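Local coordinates for protein lipoteichoic acid primase (Listeria monocytogenes, PDB 4UOP) that belongs to the sulfatase-like family of metalloenzymes and has an extracellular catalytic domain that holds a magnesium ion, at residues I61-E66 with G262-K267; P84-L89 with R316-L321; K199-L204 with K269-W274. All blocks are in the same frame, centred on the assembly; numbering follows the deposited sequence.

Contact 1 (I61-E66 with G262-K267). With MG (magnesium ion), chain J.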
ATOM      1  N   ILE B  61       8.819   5.733 -29.538  1.00 14.82           N
ATOM      2  CA  ILE B  61       8.639   6.850 -28.613  1.00 15.30           C
ATOM      3  C   ILE B  61       7.374   6.594 -27.785  1.00 14.72           C
ATOM      4  O   ILE B  61       6.278   6.390 -28.337  1.00 15.21           O
ATOM      5  CB  ILE B  61       8.527   8.166 -29.365  1.00 16.69           C
ATOM      6  CG1 ILE B  61       9.812   8.447 -30.142  1.00 17.84           C
ATOM      7  CG2 ILE B  61       8.192   9.292 -28.386  1.00 17.44           C
ATOM      8  CD1 ILE B  61       9.667   9.521 -31.200  1.00 18.59           C
ATOM      9  N   ILE B  62       7.508   6.586 -26.466  1.00 14.20           N
ATOM     10  CA  ILE B  62       6.379   6.350 -25.582  1.00 14.07           C
ATOM     11  C   ILE B  62       6.280   7.517 -24.600  1.00 15.04           C
ATOM     12  O   ILE B  62       7.287   7.879 -23.964  1.00 14.66           O
ATOM     13  CB  ILE B  62       6.550   5.051 -24.791  1.00 14.90           C
ATOM     14  CG1 ILE B  62       6.681   3.865 -25.762  1.00 15.06           C
ATOM     15  CG2 ILE B  62       5.392   4.865 -23.830  1.00 15.37           C
ATOM     16  CD1 ILE B  62       6.756   2.521 -25.077  1.00 15.58           C
ATOM     17  N   VAL B  63       5.106   8.132 -24.544  1.00 14.86           N
ATOM     18  CA  VAL B  63       4.862   9.245 -23.632  1.00 15.19           C
ATOM     19  C   VAL B  63       3.799   8.836 -22.607  1.00 14.16           C
ATOM     20  O   VAL B  63       2.689   8.461 -22.968  1.00 14.12           O
ATOM     21  CB  VAL B  63       4.409  10.525 -24.341  1.00 16.27           C
ATOM     22  CG1 VAL B  63       4.301  11.657 -23.335  1.00 17.05           C
ATOM     23  CG2 VAL B  63       5.358  10.897 -25.466  1.00 17.02           C
ATOM     24  N   GLN B  64       4.186   8.895 -21.340  1.00 14.09           N
ATOM     25  CA  GLN B  64       3.329   8.602 -20.209  1.00 15.13           C
ATOM     26  C   GLN B  64       2.813   9.932 -19.671  1.00 16.02           C
ATOM     27  O   GLN B  64       3.600  10.736 -19.171  1.00 17.28           O
ATOM     28  CB  GLN B  64       4.101   7.875 -19.126  1.00 16.04           C
ATOM     29  CG  GLN B  64       3.237   7.488 -17.939  1.00 16.83           C
ATOM     30  CD  GLN B  64       3.954   6.653 -16.906  1.00 17.96           C
ATOM     31  OE1 GLN B  64       4.261   5.464 -17.125  1.00 18.54           O
ATOM     32  NE2 GLN B  64       4.203   7.250 -15.753  1.00 18.85           N
ATOM     33  N   LEU B  65       1.514  10.136 -19.796  1.00 15.93           N
ATOM     34  CA  LEU B  65       0.864  11.415 -19.482  1.00 17.45           C
ATOM     35  C   LEU B  65       0.279  11.404 -18.071  1.00 17.57           C
ATOM     36  O   LEU B  65      -0.670  10.669 -17.776  1.00 16.97           O
ATOM     37  CB  LEU B  65      -0.225  11.684 -20.512  1.00 19.44           C
ATOM     38  CG  LEU B  65       0.276  11.781 -21.952  1.00 19.39           C
ATOM     39  CD1 LEU B  65      -0.890  11.591 -22.907  1.00 21.33           C
ATOM     40  CD2 LEU B  65       0.971  13.110 -22.203  1.00 20.67           C
ATOM     41  N   GLU B  66       0.845  12.240 -17.205  1.00 17.82           N
ATOM     42  CA  GLU B  66       0.491  12.261 -15.798  1.00 17.74           C
ATOM     43  C   GLU B  66      -0.994  12.567 -15.550  1.00 18.00           C
ATOM     44  O   GLU B  66      -1.506  13.615 -15.980  1.00 17.23           O
ATOM     45  CB  GLU B  66       1.360  13.303 -15.074  1.00 18.45           C
ATOM     46  CG  GLU B  66       1.019  13.450 -13.600  1.00 19.04           C
ATOM     47  CD  GLU B  66       1.168  12.148 -12.838  1.00 19.18           C
ATOM     48  OE1 GLU B  66       2.304  11.636 -12.750  1.00 19.42           O
ATOM     49  OE2 GLU B  66       0.161  11.641 -12.302  1.00 18.63           O
ATOM     50  N   GLY B 262       1.010  18.169 -28.310  1.00 18.19           N
ATOM     51  CA  GLY B 262       0.754  18.500 -29.710  1.00 18.54           C
ATOM     52  C   GLY B 262       1.929  19.180 -30.404  1.00 19.10           C
ATOM     53  O   GLY B 262       2.229  18.908 -31.565  1.00 19.99           O
ATOM     54  N   GLU B 263       2.592  20.090 -29.701  1.00 20.05           N
ATOM     55  CA  GLU B 263       3.781  20.745 -30.242  1.00 22.19           C
ATOM     56  C   GLU B 263       4.952  19.765 -30.447  1.00 20.86           C
ATOM     57  O   GLU B 263       5.698  19.882 -31.426  1.00 19.71           O
ATOM     58  CB  GLU B 263       4.189  21.934 -29.370  1.00 24.54           C
ATOM     59  CG  GLU B 263       3.162  23.062 -29.468  1.00 27.47           C
ATOM     60  CD  GLU B 263       3.437  24.234 -28.538  1.00 30.61           C
ATOM     61  OE1 GLU B 263       4.588  24.407 -28.092  1.00 36.60           O
ATOM     62  OE2 GLU B 263       2.478  24.980 -28.245  1.00 34.95           O
ATOM     63  N   PHE B 264       5.108  18.824 -29.517  1.00 19.27           N
ATOM     64  CA  PHE B 264       6.120  17.784 -29.621  1.00 19.13           C
ATOM     65  C   PHE B 264       5.835  16.911 -30.846  1.00 19.06           C
ATOM     66  O   PHE B 264       6.751  16.636 -31.641  1.00 18.78           O
ATOM     67  CB  PHE B 264       6.155  16.978 -28.329  1.00 18.93           C
ATOM     68  CG  PHE B 264       7.117  15.830 -28.326  1.00 18.99           C
ATOM     69  CD1 PHE B 264       8.479  16.030 -28.536  1.00 18.81           C
ATOM     70  CD2 PHE B 264       6.671  14.558 -28.032  1.00 19.44           C
ATOM     71  CE1 PHE B 264       9.363  14.964 -28.507  1.00 19.70           C
ATOM     72  CE2 PHE B 264       7.558  13.493 -27.997  1.00 19.65           C
ATOM     73  CZ  PHE B 264       8.901  13.695 -28.232  1.00 19.35           C
ATOM     74  N   ILE B 265       4.573  16.527 -31.027  1.00 19.49           N
ATOM     75  CA  ILE B 265       4.156  15.752 -32.192  1.00 21.51           C
ATOM     76  C   ILE B 265       4.453  16.504 -33.498  1.00 22.47           C
ATOM     77  O   ILE B 265       4.953  15.921 -34.452  1.00 21.42           O
ATOM     78  CB  ILE B 265       2.658  15.382 -32.121  1.00 21.66           C
ATOM     79  CG1 ILE B 265       2.405  14.379 -30.997  1.00 22.13           C
ATOM     80  CG2 ILE B 265       2.171  14.810 -33.439  1.00 21.74           C
ATOM     81  CD1 ILE B 265       0.947  14.194 -30.635  1.00 22.94           C
ATOM     82  N   GLN B 266       4.159  17.799 -33.538  1.00 23.06           N
ATOM     83  CA  GLN B 266       4.399  18.571 -34.753  1.00 25.06           C
ATOM     84  C   GLN B 266       5.905  18.604 -35.109  1.00 23.38           C
ATOM     85  O   GLN B 266       6.269  18.539 -36.290  1.00 23.03           O
ATOM     86  CB  GLN B 266       3.817  19.980 -34.635  1.00 26.91           C
ATOM     87  CG  GLN B 266       3.816  20.775 -35.934  1.00 30.52           C
ATOM     88  CD  GLN B 266       3.058  20.069 -37.045  1.00 31.97           C
ATOM     89  OE1 GLN B 266       1.880  19.756 -36.908  1.00 35.17           O
ATOM     90  NE2 GLN B 266       3.750  19.772 -38.129  1.00 35.05           N
ATOM     91  N   LYS B 267       6.769  18.668 -34.100  1.00 23.35           N
ATOM     92  CA  LYS B 267       8.212  18.594 -34.324  1.00 24.69           C
ATOM     93  C   LYS B 267       8.657  17.219 -34.815  1.00 22.88           C
ATOM     94  O   LYS B 267       9.524  17.132 -35.675  1.00 21.91           O
ATOM     95  CB  LYS B 267       8.992  18.997 -33.074  1.00 27.12           C
ATOM     96  CG  LYS B 267       8.860  20.481 -32.786  1.00 31.75           C
ATOM     97  CD  LYS B 267       9.356  20.857 -31.398  1.00 35.24           C
ATOM     98  CE  LYS B 267      10.873  20.892 -31.318  1.00 37.68           C
ATOM     99  NZ  LYS B 267      11.337  21.796 -30.231  1.00 39.79           N
TER
HETATM  100 MG    MG J1616       1.178   9.829 -11.729  1.00 10.93          MG
HETATM  101  O   HOH W   1       1.106  10.558  -9.638  1.00 21.74           O
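Within the alpha/beta core of the sulfatase fold, Ile61 and Val63 of strand 59-65 pack against Phe264 of helix 246-271, and the same strand runs on to the magnesium site. Two branches make the contact, both against one corner of the ring. Ile61 CG2 reaches the ring edge near its plane, 4.3 Å from Phe264 CE2, while Val63 CG2 comes obliquely to the same CE2 at 4.2 Å. With CG anti to the backbone N (chi1 177°), Phe264 extends from its helix to the strand; Tyr197 of helix 193-209 stacks on it. The touch is slight, 86 Å² with both sides summed, and purely apolar. Just past the C-terminal end of the strand, Glu66 grips the magnesium ion with both carboxylate oxygens, OE1 at 2.4 Å and OE2 at 2.2 Å, its chain bent at chi2 (59°). Water 1 binds the metal at 2.2 Å, and Thr108, Asp284 and His285 supply the other ligands. Ser220 and Ser223 hold Glu66 by its backbone N and O. A helix packed on a parallel strand, with a metal ligand just past the strand's C-terminal end, is characteristic of the sulfatase-like alpha/beta fold.

Contact 2 (P84-L89 with R316-L321)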
ATOM      1  N   PRO B  84      -7.642  18.678 -27.379  1.00 20.89           N
ATOM      2  CA  PRO B  84      -7.711  18.641 -28.841  1.00 21.43           C
ATOM      3  C   PRO B  84      -6.610  17.803 -29.522  1.00 20.87           C
ATOM      4  O   PRO B  84      -6.879  17.215 -30.554  1.00 20.24           O
ATOM      5  CB  PRO B  84      -7.618  20.119 -29.254  1.00 21.62           C
ATOM      6  CG  PRO B  84      -6.951  20.789 -28.101  1.00 22.46           C
ATOM      7  CD  PRO B  84      -7.370  20.036 -26.874  1.00 21.66           C
ATOM      8  N   THR B  85      -5.404  17.734 -28.958  1.00 20.57           N
ATOM      9  CA  THR B  85      -4.345  16.871 -29.533  1.00 21.27           C
ATOM     10  C   THR B  85      -4.801  15.421 -29.535  1.00 21.38           C
ATOM     11  O   THR B  85      -4.722  14.753 -30.567  1.00 22.34           O
ATOM     12  CB  THR B  85      -2.998  17.004 -28.782  1.00 20.84           C
ATOM     13  OG1 THR B  85      -2.530  18.344 -28.882  1.00 21.03           O
ATOM     14  CG2 THR B  85      -1.917  16.077 -29.362  1.00 20.83           C
ATOM     15  N   LEU B  86      -5.280  14.925 -28.402  1.00 21.45           N
ATOM     16  CA  LEU B  86      -5.716  13.519 -28.313  1.00 21.81           C
ATOM     17  C   LEU B  86      -6.937  13.286 -29.185  1.00 21.64           C
ATOM     18  O   LEU B  86      -7.044  12.269 -29.838  1.00 21.56           O
ATOM     19  CB  LEU B  86      -6.014  13.107 -26.869  1.00 22.15           C
ATOM     20  CG  LEU B  86      -4.848  13.114 -25.874  1.00 22.94           C
ATOM     21  CD1 LEU B  86      -5.282  12.491 -24.540  1.00 24.58           C
ATOM     22  CD2 LEU B  86      -3.626  12.415 -26.429  1.00 24.19           C
ATOM     23  N   ASP B  87      -7.850  14.246 -29.216  1.00 22.85           N
ATOM     24  CA  ASP B  87      -9.058  14.114 -30.035  1.00 24.94           C
ATOM     25  C   ASP B  87      -8.696  13.989 -31.514  1.00 23.98           C
ATOM     26  O   ASP B  87      -9.258  13.161 -32.211  1.00 24.56           O
ATOM     27  CB  ASP B  87     -10.004  15.290 -29.819  1.00 25.87           C
ATOM     28  CG  ASP B  87     -10.402  15.480 -28.353  1.00 28.26           C
ATOM     29  OD1 ASP B  87     -10.192  14.566 -27.510  1.00 30.45           O
ATOM     30  OD2 ASP B  87     -10.931  16.563 -28.040  1.00 29.03           O
ATOM     31  N   GLY B  88      -7.741  14.799 -31.971  1.00 23.78           N
ATOM     32  CA  GLY B  88      -7.252  14.772 -33.348  1.00 24.11           C
ATOM     33  C   GLY B  88      -6.562  13.465 -33.711  1.00 24.50           C
ATOM     34  O   GLY B  88      -6.667  13.001 -34.844  1.00 26.45           O
ATOM     35  N   LEU B  89      -5.861  12.857 -32.757  1.00 24.24           N
ATOM     36  CA  LEU B  89      -5.184  11.568 -33.010  1.00 25.40           C
ATOM     37  C   LEU B  89      -6.132  10.404 -33.275  1.00 25.87           C
ATOM     38  O   LEU B  89      -5.720   9.411 -33.877  1.00 26.83           O
ATOM     39  CB  LEU B  89      -4.298  11.178 -31.827  1.00 25.36           C
ATOM     40  CG  LEU B  89      -3.009  11.959 -31.632  1.00 26.89           C
ATOM     41  CD1 LEU B  89      -2.394  11.553 -30.302  1.00 27.37           C
ATOM     42  CD2 LEU B  89      -2.042  11.730 -32.778  1.00 27.66           C
ATOM     43  N   ARG B 316     -10.150   3.813 -16.446  1.00 16.53           N
ATOM     44  CA  ARG B 316      -9.788   3.937 -17.838  1.00 16.70           C
ATOM     45  C   ARG B 316      -8.826   5.101 -18.043  1.00 17.22           C
ATOM     46  O   ARG B 316      -9.081   6.226 -17.577  1.00 15.88           O
ATOM     47  CB  ARG B 316     -11.022   4.122 -18.728  1.00 18.51           C
ATOM     48  CG  ARG B 316     -12.132   3.079 -18.557  1.00 20.73           C
ATOM     49  CD  ARG B 316     -13.518   3.673 -18.810  1.00 24.39           C
ATOM     50  NE  ARG B 316     -13.601   4.121 -20.138  1.00 27.08           N
ATOM     51  CZ  ARG B 316     -14.297   5.158 -20.590  1.00 22.72           C
ATOM     52  NH1 ARG B 316     -15.069   5.936 -19.834  1.00 23.36           N
ATOM     53  NH2 ARG B 316     -14.218   5.378 -21.867  1.00 23.45           N
ATOM     54  N   ILE B 317      -7.765   4.833 -18.786  1.00 16.22           N
ATOM     55  CA  ILE B 317      -6.743   5.807 -19.123  1.00 16.51           C
ATOM     56  C   ILE B 317      -6.703   5.900 -20.637  1.00 17.83           C
ATOM     57  O   ILE B 317      -6.948   4.898 -21.331  1.00 18.15           O
ATOM     58  CB  ILE B 317      -5.343   5.429 -18.563  1.00 17.09           C
ATOM     59  CG1 ILE B 317      -5.049   3.943 -18.798  1.00 17.65           C
ATOM     60  CG2 ILE B 317      -5.298   5.720 -17.075  1.00 17.12           C
ATOM     61  CD1 ILE B 317      -3.626   3.498 -18.544  1.00 18.65           C
ATOM     62  N   PRO B 318      -6.380   7.082 -21.180  1.00 17.41           N
ATOM     63  CA  PRO B 318      -6.270   7.105 -22.636  1.00 17.86           C
ATOM     64  C   PRO B 318      -5.106   6.245 -23.138  1.00 17.95           C
ATOM     65  O   PRO B 318      -4.110   6.065 -22.424  1.00 17.19           O
ATOM     66  CB  PRO B 318      -6.049   8.578 -22.951  1.00 18.07           C
ATOM     67  CG  PRO B 318      -5.428   9.138 -21.696  1.00 18.40           C
ATOM     68  CD  PRO B 318      -6.065   8.390 -20.575  1.00 18.01           C
ATOM     69  N   PHE B 319      -5.264   5.726 -24.349  1.00 17.16           N
ATOM     70  CA  PHE B 319      -4.266   4.904 -25.012  1.00 17.44           C
ATOM     71  C   PHE B 319      -4.348   5.130 -26.510  1.00 16.58           C
ATOM     72  O   PHE B 319      -5.410   4.940 -27.111  1.00 17.64           O
ATOM     73  CB  PHE B 319      -4.477   3.426 -24.700  1.00 17.53           C
ATOM     74  CG  PHE B 319      -3.497   2.517 -25.386  1.00 18.59           C
ATOM     75  CD1 PHE B 319      -2.229   2.324 -24.869  1.00 18.49           C
ATOM     76  CD2 PHE B 319      -3.827   1.894 -26.580  1.00 19.17           C
ATOM     77  CE1 PHE B 319      -1.317   1.500 -25.513  1.00 18.89           C
ATOM     78  CE2 PHE B 319      -2.919   1.083 -27.229  1.00 20.11           C
ATOM     79  CZ  PHE B 319      -1.661   0.886 -26.703  1.00 19.31           C
ATOM     80  N   PHE B 320      -3.239   5.556 -27.096  1.00 16.10           N
ATOM     81  CA  PHE B 320      -3.150   5.850 -28.523  1.00 16.79           C
ATOM     82  C   PHE B 320      -1.884   5.232 -29.065  1.00 17.16           C
ATOM     83  O   PHE B 320      -0.814   5.328 -28.448  1.00 16.08           O
ATOM     84  CB  PHE B 320      -3.125   7.368 -28.773  1.00 17.50           C
ATOM     85  CG  PHE B 320      -4.396   8.065 -28.404  1.00 18.44           C
ATOM     86  CD1 PHE B 320      -4.666   8.388 -27.087  1.00 19.51           C
ATOM     87  CD2 PHE B 320      -5.338   8.395 -29.374  1.00 20.33           C
ATOM     88  CE1 PHE B 320      -5.858   9.014 -26.742  1.00 19.65           C
ATOM     89  CE2 PHE B 320      -6.514   9.037 -29.039  1.00 20.90           C
ATOM     90  CZ  PHE B 320      -6.787   9.325 -27.718  1.00 20.84           C
ATOM     91  N   LEU B 321      -1.993   4.604 -30.230  1.00 17.91           N
ATOM     92  CA  LEU B 321      -0.864   3.985 -30.870  1.00 19.37           C
ATOM     93  C   LEU B 321      -0.793   4.384 -32.330  1.00 19.09           C
ATOM     94  O   LEU B 321      -1.776   4.272 -33.073  1.00 18.41           O
ATOM     95  CB  LEU B 321      -0.940   2.462 -30.743  1.00 22.25           C
ATOM     96  CG  LEU B 321       0.301   1.787 -31.359  1.00 26.05           C
ATOM     97  CD1 LEU B 321       1.002   0.844 -30.389  1.00 28.55           C
ATOM     98  CD2 LEU B 321      -0.105   1.066 -32.626  1.00 27.12           C
TER
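The Phe320 ring is met obliquely by Leu89 CB and by the carbonyl oxygen of Leu86. The contact is helix-on-sheet packing of the alpha/beta sulfatase fold: Phe320 projects from strand 319-322 of the central mixed sheet, and helix 84-89 lies against that sheet. Leu86 CB stands 4.0 Å from Phe320 CZ. On the other leucine, Leu89 CB is 3.9 Å from Phe320 CD2. The closest approach is made by a backbone atom, Leu86 O, which lies 3.4 Å from Phe320 CE2. The ring therefore sits against the helix turn between the two leucines, which are three residues apart. The side chains of Leu86 and Phe320 cross at about a right angle, and both methyls of Leu86 approach the CE1 corner, CD2 at 4.1 Å. Phe320 CG is anti to its own carbonyl carbon (chi1 -66°), a torsion that carries the ring out to the helix. No hydrogen bond joins the two segments; the contact is van der Waals packing, mostly apolar but including the Leu86 carbonyl oxygen, and buries 194 Å², both sides summed. Helix 84-89 is also tied to helix 246-271, where Asp258 accepts from Leu86 N through OD2 and from Thr85 OG1 through its carbonyl oxygen. The backbone of Phe320 pairs with Phe281 in the sheet, and Leu89 also packs on Phe281. Leu86 touches Pro318 as well, CD1 meeting Pro318 CB at 4.3 Å.

Contact 3 (K199-L204 with K269-W274)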
ATOM      1  N   LYS B 199      13.858  19.827 -24.712  1.00 20.05           N
ATOM      2  CA  LYS B 199      15.203  19.341 -24.457  1.00 21.41           C
ATOM      3  C   LYS B 199      15.385  17.884 -24.874  1.00 20.82           C
ATOM      4  O   LYS B 199      16.483  17.497 -25.226  1.00 21.06           O
ATOM      5  CB  LYS B 199      15.605  19.559 -23.010  1.00 24.47           C
ATOM      6  CG  LYS B 199      15.764  21.045 -22.688  1.00 28.54           C
ATOM      7  CD  LYS B 199      16.397  21.271 -21.332  1.00 32.60           C
ATOM      8  CE  LYS B 199      16.802  22.723 -21.141  1.00 34.84           C
ATOM      9  NZ  LYS B 199      18.058  23.054 -21.872  1.00 37.34           N
ATOM     10  N   ALA B 200      14.317  17.098 -24.896  1.00 19.66           N
ATOM     11  CA  ALA B 200      14.432  15.706 -25.380  1.00 19.56           C
ATOM     12  C   ALA B 200      14.577  15.653 -26.904  1.00 20.27           C
ATOM     13  O   ALA B 200      15.372  14.876 -27.440  1.00 19.45           O
ATOM     14  CB  ALA B 200      13.239  14.875 -24.937  1.00 19.66           C
ATOM     15  N   PHE B 201      13.819  16.489 -27.602  1.00 21.04           N
ATOM     16  CA  PHE B 201      13.724  16.391 -29.043  1.00 22.33           C
ATOM     17  C   PHE B 201      15.088  16.396 -29.776  1.00 23.26           C
ATOM     18  O   PHE B 201      15.309  15.564 -30.659  1.00 22.61           O
ATOM     19  CB  PHE B 201      12.758  17.450 -29.614  1.00 23.79           C
ATOM     20  CG  PHE B 201      12.758  17.495 -31.108  1.00 25.08           C
ATOM     21  CD1 PHE B 201      12.016  16.580 -31.837  1.00 26.38           C
ATOM     22  CD2 PHE B 201      13.538  18.421 -31.784  1.00 26.76           C
ATOM     23  CE1 PHE B 201      12.036  16.604 -33.224  1.00 26.58           C
ATOM     24  CE2 PHE B 201      13.561  18.450 -33.162  1.00 28.22           C
ATOM     25  CZ  PHE B 201      12.808  17.540 -33.879  1.00 26.55           C
ATOM     26  N   PRO B 202      16.000  17.334 -29.433  1.00 22.77           N
ATOM     27  CA  PRO B 202      17.282  17.384 -30.138  1.00 23.97           C
ATOM     28  C   PRO B 202      18.107  16.108 -29.972  1.00 22.81           C
ATOM     29  O   PRO B 202      18.867  15.753 -30.858  1.00 24.07           O
ATOM     30  CB  PRO B 202      17.997  18.577 -29.489  1.00 24.17           C
ATOM     31  CG  PRO B 202      16.895  19.448 -28.990  1.00 24.30           C
ATOM     32  CD  PRO B 202      15.794  18.520 -28.575  1.00 23.60           C
ATOM     33  N   ILE B 203      17.940  15.425 -28.849  1.00 22.25           N
ATOM     34  CA  ILE B 203      18.628  14.168 -28.614  1.00 21.82           C
ATOM     35  C   ILE B 203      18.104  13.114 -29.581  1.00 21.13           C
ATOM     36  O   ILE B 203      18.894  12.383 -30.177  1.00 21.35           O
ATOM     37  CB  ILE B 203      18.451  13.695 -27.156  1.00 23.15           C
ATOM     38  CG1 ILE B 203      19.188  14.660 -26.226  1.00 25.52           C
ATOM     39  CG2 ILE B 203      18.981  12.276 -26.985  1.00 23.08           C
ATOM     40  CD1 ILE B 203      18.738  14.569 -24.797  1.00 27.16           C
ATOM     41  N   LEU B 204      16.783  13.055 -29.740  1.00 19.86           N
ATOM     42  CA  LEU B 204      16.140  12.117 -30.663  1.00 20.98           C
ATOM     43  C   LEU B 204      16.502  12.438 -32.114  1.00 21.67           C
ATOM     44  O   LEU B 204      16.747  11.534 -32.900  1.00 18.54           O
ATOM     45  CB  LEU B 204      14.620  12.133 -30.500  1.00 21.69           C
ATOM     46  CG  LEU B 204      14.050  12.001 -29.074  1.00 22.57           C
ATOM     47  CD1 LEU B 204      12.538  11.793 -29.093  1.00 23.20           C
ATOM     48  CD2 LEU B 204      14.748  10.903 -28.303  1.00 23.07           C
ATOM     49  N   LYS B 269       6.762  15.290 -36.564  1.00 22.57           N
ATOM     50  CA  LYS B 269       6.274  15.228 -37.945  1.00 24.03           C
ATOM     51  C   LYS B 269       7.211  15.986 -38.898  1.00 25.21           C
ATOM     52  O   LYS B 269       7.645  15.431 -39.910  1.00 25.11           O
ATOM     53  CB  LYS B 269       4.826  15.739 -38.063  1.00 25.43           C
ATOM     54  CG  LYS B 269       3.785  14.817 -37.448  1.00 27.23           C
ATOM     55  CD  LYS B 269       2.367  15.335 -37.585  1.00 30.33           C
ATOM     56  CE  LYS B 269       1.365  14.300 -37.106  1.00 32.75           C
ATOM     57  NZ  LYS B 269      -0.038  14.788 -37.144  1.00 36.90           N
ATOM     58  N   ASP B 270       7.518  17.241 -38.570  1.00 25.89           N
ATOM     59  CA  ASP B 270       8.387  18.084 -39.401  1.00 27.99           C
ATOM     60  C   ASP B 270       9.767  17.480 -39.621  1.00 27.89           C
ATOM     61  O   ASP B 270      10.313  17.561 -40.715  1.00 25.72           O
ATOM     62  CB  ASP B 270       8.569  19.467 -38.773  1.00 30.97           C
ATOM     63  CG  ASP B 270       7.304  20.295 -38.803  1.00 34.48           C
ATOM     64  OD1 ASP B 270       6.392  19.970 -39.591  1.00 36.42           O
ATOM     65  OD2 ASP B 270       7.233  21.288 -38.041  1.00 37.28           O
ATOM     66  N   SER B 271      10.315  16.865 -38.572  1.00 25.20           N
ATOM     67  CA  SER B 271      11.638  16.315 -38.615  1.00 24.95           C
ATOM     68  C   SER B 271      11.733  15.017 -39.400  1.00 24.28           C
ATOM     69  O   SER B 271      12.835  14.632 -39.783  1.00 25.30           O
ATOM     70  CB  SER B 271      12.144  16.058 -37.196  1.00 25.48           C
ATOM     71  OG  SER B 271      11.436  14.989 -36.601  1.00 24.51           O
ATOM     72  N   GLY B 272      10.605  14.349 -39.641  1.00 22.22           N
ATOM     73  CA  GLY B 272      10.623  13.010 -40.242  1.00 21.95           C
ATOM     74  C   GLY B 272      10.604  11.851 -39.243  1.00 21.56           C
ATOM     75  O   GLY B 272      10.417  10.687 -39.627  1.00 21.53           O
ATOM     76  N   ILE B 273      10.792  12.145 -37.960  1.00 20.74           N
ATOM     77  CA  ILE B 273      10.826  11.086 -36.942  1.00 20.24           C
ATOM     78  C   ILE B 273       9.469  10.368 -36.847  1.00 20.28           C
ATOM     79  O   ILE B 273       9.419   9.150 -36.697  1.00 19.56           O
ATOM     80  CB  ILE B 273      11.277  11.639 -35.581  1.00 20.38           C
ATOM     81  CG1 ILE B 273      12.753  12.036 -35.651  1.00 21.25           C
ATOM     82  CG2 ILE B 273      11.105  10.607 -34.475  1.00 20.86           C
ATOM     83  CD1 ILE B 273      13.181  12.951 -34.527  1.00 22.12           C
ATOM     84  N   TRP B 274       8.380  11.119 -36.966  1.00 19.71           N
ATOM     85  CA  TRP B 274       7.020  10.553 -36.835  1.00 20.45           C
ATOM     86  C   TRP B 274       6.790   9.420 -37.829  1.00 20.37           C
ATOM     87  O   TRP B 274       6.228   8.372 -37.484  1.00 19.50           O
ATOM     88  CB  TRP B 274       5.999  11.646 -37.054  1.00 21.23           C
ATOM     89  CG  TRP B 274       4.569  11.262 -36.885  1.00 22.01           C
ATOM     90  CD1 TRP B 274       3.659  11.047 -37.879  1.00 22.57           C
ATOM     91  CD2 TRP B 274       3.861  11.103 -35.650  1.00 21.72           C
ATOM     92  NE1 TRP B 274       2.425  10.763 -37.342  1.00 22.81           N
ATOM     93  CE2 TRP B 274       2.527  10.761 -35.975  1.00 22.60           C
ATOM     94  CE3 TRP B 274       4.229  11.189 -34.298  1.00 21.07           C
ATOM     95  CZ2 TRP B 274       1.552  10.537 -34.997  1.00 22.70           C
ATOM     96  CZ3 TRP B 274       3.261  10.966 -33.328  1.00 21.49           C
ATOM     97  CH2 TRP B 274       1.936  10.645 -33.682  1.00 21.56           C
TER
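Phe201 points its ring edge at Ser271 while Ile273 comes to it obliquely and spans to Leu204. The contact joins helix 193-209 to the C-terminal end of helix 246-271, which lies between strands 214-219 and 277-283 of the central sheet along the chain. Ser271 CB lies in the ring plane at its edge, 3.7 Å from Phe201 CZ. The chi1 of Phe201 (173°) sets CG anti to the backbone N and carries the ring's CZ to Ser271, although the CA atoms of Phe201 and Ser271 stay 9.8 Å apart. Ser271 OG also lies near the ring, but its hydrogen-bond partners are in its own helix: Lys267 O, the stronger, and Leu268 O, between which its one proton can be shared. Gly272, with a positive phi of 94°, then turns the chain out of helical geometry. After this turn Ile273 aims its CG1 branch at the neighbouring helix (chi1 -69°), and CD1 reaches Phe201 CE1 at 4.0 Å. Ile273 and Leu204 also both pack on Phe214 of strand 214-219. The same methyl, Ile273 CD1, lies 4.4 Å from Leu204 CB and 4.1 Å from the Leu204 backbone C.

Contacts 1 and 3 share helix 246-271, whereas contacts 1 and 2 reach the same central sheet through different strands. Contacts 1 and 2 have their centres about 13 and 12 Å from the chain centre, and their touching residues are all buried. Contact 3, about 22 Å out, includes the partly exposed Ser271 and joins one helix to the end of another. None has a hydrogen bond across its segments; contact 1 is wholly apolar there but also carries a metal ligand, while contacts 2 and 3 add a carbonyl oxygen and a serine side chain to apolar packing. Ile265 CD1 meets Thr85 CG2 at 3.7 Å between contacts 1 and 2, and Ile61 CD1 meets Ile273 CG2 at 3.7 Å between contacts 1 and 3.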